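Local coordinates for putative Ribokinase II (PDB 3IQ0), which probably phosphorylates ribose or a related sugar with ATP and magnesium, as a kinase of the pfkB (ribokinase) family, at residues 234-248 and 274-286. Residues are numbered along the deposited sequence; the frame is centred on the assembly and turned at random.
Sequences ASYYSANEQFHVESY and FDAHRALQYANAC. With ATP (adenosine-5'-triphosphate), chain G.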
# COMPACT_ATOMS: atom_id res chain seq x y z
N ALA B 234 -10.79 27.40 -20.31
CA ALA B 234 -9.42 27.10 -20.72
C ALA B 234 -9.01 28.02 -21.85
O ALA B 234 -9.86 28.58 -22.54
CB ALA B 234 -9.30 25.65 -21.16
N SER B 235 -7.71 28.17 -22.04
CA SER B 235 -7.18 29.03 -23.09
C SER B 235 -6.20 28.29 -23.99
O SER B 235 -5.51 27.37 -23.56
CB SER B 235 -6.48 30.25 -22.47
OG SER B 235 -7.37 30.98 -21.65
N TYR B 236 -6.15 28.71 -25.26
CA TYR B 236 -5.25 28.12 -26.24
C TYR B 236 -4.28 29.20 -26.69
O TYR B 236 -4.68 30.35 -26.90
CB TYR B 236 -6.04 27.62 -27.46
CG TYR B 236 -5.17 27.11 -28.59
CD1 TYR B 236 -4.80 25.76 -28.65
CD2 TYR B 236 -4.73 27.96 -29.60
CE1 TYR B 236 -4.00 25.28 -29.68
CE2 TYR B 236 -3.93 27.49 -30.64
CZ TYR B 236 -3.57 26.15 -30.67
OH TYR B 236 -2.80 25.69 -31.71
N TYR B 237 -3.01 28.84 -26.84
CA TYR B 237 -1.99 29.79 -27.26
C TYR B 237 -1.03 29.19 -28.28
O TYR B 237 -0.46 28.12 -28.05
CB TYR B 237 -1.17 30.27 -26.06
CG TYR B 237 -1.98 30.92 -24.97
CD1 TYR B 237 -2.46 32.22 -25.11
CD2 TYR B 237 -2.25 30.25 -23.78
CE1 TYR B 237 -3.20 32.84 -24.10
CE2 TYR B 237 -2.99 30.85 -22.76
CZ TYR B 237 -3.45 32.14 -22.92
OH TYR B 237 -4.17 32.73 -21.92
N SER B 238 -0.84 29.89 -29.39
CA SER B 238 0.10 29.46 -30.43
C SER B 238 0.75 30.74 -30.94
O SER B 238 0.27 31.84 -30.67
CB SER B 238 -0.62 28.74 -31.57
OG SER B 238 -1.49 29.61 -32.27
N ALA B 239 1.84 30.61 -31.68
CA ALA B 239 2.51 31.79 -32.21
C ALA B 239 1.58 32.58 -33.12
O ALA B 239 1.70 33.80 -33.23
CB ALA B 239 3.77 31.38 -32.97
N ASN B 240 0.65 31.89 -33.76
CA ASN B 240 -0.26 32.52 -34.69
C ASN B 240 -1.59 32.98 -34.12
O ASN B 240 -2.14 34.00 -34.56
CB ASN B 240 -0.51 31.58 -35.87
CG ASN B 240 0.78 31.07 -36.47
OD1 ASN B 240 1.01 29.87 -36.55
ND2 ASN B 240 1.64 32.00 -36.89
N GLU B 241 -2.12 32.26 -33.14
CA GLU B 241 -3.40 32.65 -32.56
C GLU B 241 -3.47 32.53 -31.05
O GLU B 241 -2.55 32.02 -30.40
CB GLU B 241 -4.53 31.85 -33.21
CG GLU B 241 -4.50 30.36 -32.92
CD GLU B 241 -5.45 29.59 -33.81
OE1 GLU B 241 -6.55 30.09 -34.08
OE2 GLU B 241 -5.09 28.47 -34.23
N GLN B 242 -4.57 33.02 -30.50
CA GLN B 242 -4.79 33.02 -29.06
C GLN B 242 -6.28 33.18 -28.80
O GLN B 242 -6.91 34.11 -29.32
CB GLN B 242 -4.03 34.20 -28.44
CG GLN B 242 -4.18 34.37 -26.94
CD GLN B 242 -3.43 35.59 -26.43
OE1 GLN B 242 -3.83 36.72 -26.68
NE2 GLN B 242 -2.33 35.36 -25.73
N PHE B 243 -6.85 32.27 -28.01
CA PHE B 243 -8.27 32.35 -27.69
C PHE B 243 -8.61 31.55 -26.44
O PHE B 243 -7.82 30.73 -25.99
CB PHE B 243 -9.12 31.89 -28.87
CG PHE B 243 -8.89 30.47 -29.28
CD1 PHE B 243 -9.55 29.44 -28.62
CD2 PHE B 243 -8.02 30.17 -30.31
CE1 PHE B 243 -9.34 28.11 -29.00
CE2 PHE B 243 -7.80 28.85 -30.70
CZ PHE B 243 -8.46 27.82 -30.04
N HIS B 244 -9.80 31.80 -25.90
CA HIS B 244 -10.23 31.14 -24.68
C HIS B 244 -11.72 30.80 -24.71
O HIS B 244 -12.48 31.39 -25.48
CB HIS B 244 -9.88 32.05 -23.49
CG HIS B 244 -10.75 31.88 -22.29
ND1 HIS B 244 -12.04 32.38 -22.23
CD2 HIS B 244 -10.52 31.30 -21.08
CE1 HIS B 244 -12.56 32.11 -21.04
NE2 HIS B 244 -11.65 31.46 -20.33
N VAL B 245 -12.12 29.83 -23.90
CA VAL B 245 -13.52 29.41 -23.80
C VAL B 245 -13.96 29.43 -22.34
O VAL B 245 -13.17 29.18 -21.43
CB VAL B 245 -13.73 27.98 -24.36
CG1 VAL B 245 -13.35 27.93 -25.83
CG2 VAL B 245 -12.91 26.97 -23.56
N GLU B 246 -15.24 29.73 -22.12
CA GLU B 246 -15.79 29.78 -20.77
C GLU B 246 -16.11 28.38 -20.30
O GLU B 246 -16.30 27.47 -21.11
CB GLU B 246 -17.08 30.60 -20.74
CG GLU B 246 -16.95 32.03 -21.19
CD GLU B 246 -18.27 32.76 -21.13
OE1 GLU B 246 -19.22 32.32 -21.82
OE2 GLU B 246 -18.38 33.75 -20.38
N SER B 247 -16.18 28.21 -18.98
CA SER B 247 -16.49 26.91 -18.40
C SER B 247 -17.99 26.67 -18.47
O SER B 247 -18.79 27.61 -18.49
CB SER B 247 -16.05 26.85 -16.94
OG SER B 247 -16.84 27.72 -16.15
N TYR B 248 -18.37 25.40 -18.51
CA TYR B 248 -19.78 25.01 -18.54
C TYR B 248 -20.17 24.86 -17.08
O TYR B 248 -19.41 24.29 -16.30
CB TYR B 248 -19.94 23.68 -19.27
CG TYR B 248 -19.58 23.72 -20.74
CD1 TYR B 248 -20.48 24.20 -21.69
CD2 TYR B 248 -18.32 23.31 -21.18
CE1 TYR B 248 -20.14 24.27 -23.04
CE2 TYR B 248 -17.96 23.38 -22.52
CZ TYR B 248 -18.87 23.86 -23.44
OH TYR B 248 -18.52 23.94 -24.77
N PHE B 274 -9.89 17.69 -35.50
CA PHE B 274 -10.59 18.89 -35.05
C PHE B 274 -9.62 20.07 -35.07
O PHE B 274 -8.43 19.88 -34.81
CB PHE B 274 -11.09 18.71 -33.61
CG PHE B 274 -12.31 17.85 -33.47
CD1 PHE B 274 -12.55 16.80 -34.34
CD2 PHE B 274 -13.19 18.06 -32.42
CE1 PHE B 274 -13.65 15.96 -34.16
CE2 PHE B 274 -14.29 17.23 -32.23
CZ PHE B 274 -14.52 16.17 -33.10
N ASP B 275 -10.10 21.27 -35.38
CA ASP B 275 -9.21 22.43 -35.36
C ASP B 275 -9.02 22.83 -33.90
O ASP B 275 -9.69 22.29 -33.01
CB ASP B 275 -9.76 23.61 -36.19
CG ASP B 275 -11.12 24.11 -35.71
OD1 ASP B 275 -11.39 24.13 -34.50
OD2 ASP B 275 -11.92 24.51 -36.58
N ALA B 276 -8.13 23.78 -33.64
CA ALA B 276 -7.87 24.21 -32.27
C ALA B 276 -9.12 24.66 -31.54
O ALA B 276 -9.29 24.37 -30.36
CB ALA B 276 -6.83 25.32 -32.26
N HIS B 277 -10.00 25.37 -32.24
CA HIS B 277 -11.24 25.87 -31.65
C HIS B 277 -12.22 24.77 -31.25
O HIS B 277 -12.83 24.84 -30.18
CB HIS B 277 -11.93 26.83 -32.63
CG HIS B 277 -11.32 28.20 -32.65
ND1 HIS B 277 -11.61 29.15 -31.69
CD2 HIS B 277 -10.40 28.76 -33.47
CE1 HIS B 277 -10.89 30.24 -31.93
NE2 HIS B 277 -10.15 30.03 -33.00
N ARG B 278 -12.38 23.77 -32.10
CA ARG B 278 -13.28 22.66 -31.80
C ARG B 278 -12.71 21.82 -30.66
O ARG B 278 -13.41 21.50 -29.69
CB ARG B 278 -13.48 21.79 -33.03
CG ARG B 278 -14.69 22.14 -33.86
CD ARG B 278 -15.90 21.34 -33.41
NE ARG B 278 -16.56 20.70 -34.55
CZ ARG B 278 -15.95 19.87 -35.39
NH1 ARG B 278 -14.66 19.58 -35.23
NH2 ARG B 278 -16.61 19.33 -36.40
N ALA B 279 -11.44 21.46 -30.79
CA ALA B 279 -10.77 20.65 -29.79
C ALA B 279 -10.79 21.27 -28.39
O ALA B 279 -10.93 20.56 -27.40
CB ALA B 279 -9.33 20.38 -30.23
N LEU B 280 -10.65 22.59 -28.32
CA LEU B 280 -10.66 23.25 -27.02
C LEU B 280 -12.04 23.21 -26.38
O LEU B 280 -12.16 23.01 -25.17
CB LEU B 280 -10.20 24.71 -27.15
CG LEU B 280 -9.95 25.41 -25.82
CD1 LEU B 280 -8.75 24.79 -25.13
CD2 LEU B 280 -9.72 26.90 -26.04
N GLN B 281 -13.09 23.39 -27.17
CA GLN B 281 -14.43 23.35 -26.60
C GLN B 281 -14.77 21.93 -26.17
O GLN B 281 -15.44 21.74 -25.16
CB GLN B 281 -15.48 23.87 -27.61
CG GLN B 281 -15.97 22.84 -28.62
CD GLN B 281 -17.05 23.40 -29.54
OE1 GLN B 281 -18.08 23.89 -29.09
NE2 GLN B 281 -16.81 23.32 -30.85
N TYR B 282 -14.32 20.94 -26.93
CA TYR B 282 -14.58 19.53 -26.60
C TYR B 282 -13.81 19.11 -25.35
O TYR B 282 -14.36 18.44 -24.48
CB TYR B 282 -14.21 18.62 -27.78
CG TYR B 282 -15.37 18.38 -28.72
CD1 TYR B 282 -15.99 19.43 -29.38
CD2 TYR B 282 -15.90 17.10 -28.89
CE1 TYR B 282 -17.10 19.23 -30.19
CE2 TYR B 282 -17.02 16.88 -29.69
CZ TYR B 282 -17.61 17.95 -30.34
OH TYR B 282 -18.73 17.75 -31.11
N ALA B 283 -12.54 19.51 -25.27
CA ALA B 283 -11.73 19.18 -24.11
C ALA B 283 -12.38 19.84 -22.89
O ALA B 283 -12.58 19.20 -21.86
CB ALA B 283 -10.31 19.71 -24.28
N ASN B 284 -12.73 21.11 -23.04
CA ASN B 284 -13.36 21.88 -21.97
C ASN B 284 -14.64 21.18 -21.49
O ASN B 284 -14.86 21.03 -20.29
CB ASN B 284 -13.68 23.30 -22.47
CG ASN B 284 -14.32 24.17 -21.41
OD1 ASN B 284 -13.95 24.13 -20.24
ND2 ASN B 284 -15.28 24.99 -21.83
N ALA B 285 -15.47 20.77 -22.43
CA ALA B 285 -16.71 20.08 -22.11
C ALA B 285 -16.40 18.73 -21.46
O ALA B 285 -17.10 18.32 -20.53
CB ALA B 285 -17.54 19.87 -23.36
N CYS B 286 -15.37 18.04 -21.94
CA CYS B 286 -15.01 16.74 -21.38
C CYS B 286 -14.66 16.91 -19.90
O CYS B 286 -15.18 16.20 -19.03
CB CYS B 286 -13.82 16.15 -22.13
SG CYS B 286 -13.43 14.43 -21.68
PG ATP G . -4.97 17.96 -12.47
O1G ATP G . -5.98 17.01 -11.88
O2G ATP G . -3.80 18.18 -11.56
O3G ATP G . -4.48 17.44 -13.82
PB ATP G . -5.76 20.49 -13.78
O1B ATP G . -5.61 21.83 -13.13
O2B ATP G . -4.81 20.04 -14.84
O3B ATP G . -5.77 19.35 -12.65
PA ATP G . -8.49 21.36 -13.87
O1A ATP G . -9.01 20.87 -12.54
O2A ATP G . -8.08 22.77 -14.04
O3A ATP G . -7.25 20.41 -14.32
O5' ATP G . -9.26 20.92 -15.43
C5' ATP G . -9.70 20.24 -16.52
C4' ATP G . -10.47 21.21 -17.38
O4' ATP G . -11.73 20.68 -16.94
C3' ATP G . -10.66 22.71 -16.97
O3' ATP G . -9.78 23.62 -17.60
C2' ATP G . -12.08 22.92 -17.25
O2' ATP G . -12.29 23.22 -18.64
C1' ATP G . -12.75 21.65 -16.81
N9 ATP G . -13.20 21.74 -15.37
C8 ATP G . -12.54 21.36 -14.20
N7 ATP G . -13.28 21.60 -13.10
C5 ATP G . -14.43 22.13 -13.52
C6 ATP G . -15.69 22.64 -12.89
N6 ATP G . -15.82 22.59 -11.56
N1 ATP G . -16.72 23.15 -13.71
C2 ATP G . -16.63 23.22 -15.10
N3 ATP G . -15.48 22.76 -15.75
C4 ATP G . -14.39 22.23 -15.02
O HOH W 1 -15.98 23.66 -18.45
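Asn284 ties the helix to the chain just past the hairpin. Its ND2 donates to Glu246 O at 2.8 Å, a bent bond with an N-H...O angle of 138°, the donor tilted out of the carbonyl plane. Val245 CG2 packs on the same amide. Its other end, OD1, lies 2.5 Å from ATP O2', a hydrogen bond whose length is doubtful. Water 1 accepts from Tyr248 N and probably donates to Asn284 OD1. Asn284 CG is anti to the backbone N, which turns the amide toward segment 234-248. One turn back, Leu280 reaches into the hairpin. Its CD2 lies 3.2 Å from Phe243 CE1 and 3.8 Å from Val245 CG1, and CD1 meets Ala234 CB.

Strands 234-237 and 242-245 form a beta hairpin at one edge of the large mixed sheet of this ribokinase-like fold. Helix 276-290 packs on one face of it, and the axis of its 276-286 part runs at 30° to strand 242-245. At the N-terminal end of the helix His277 stacks face-to-face on Phe243, centroids 3.6 Å apart and planes at 17°. The opposite face of Phe243 rests on Tyr236 CB. Ala276 CB sits over a face of the Tyr236 ring, 3.8 Å from its centroid, a CH-pi contact. Tyr236 OH is hydrogen-bonded to Glu224 on the neighbouring strand 224-228. Farther along the helix, Tyr248 CE2 lies 3.6 Å from Ala285 CB, and Phe309 and His313 meet the Tyr248 ring edge-to-face. Asp275 N-caps the helix through Arg278 N. On another side of the helix, Ala279 and Ala283 touch helix 258-271.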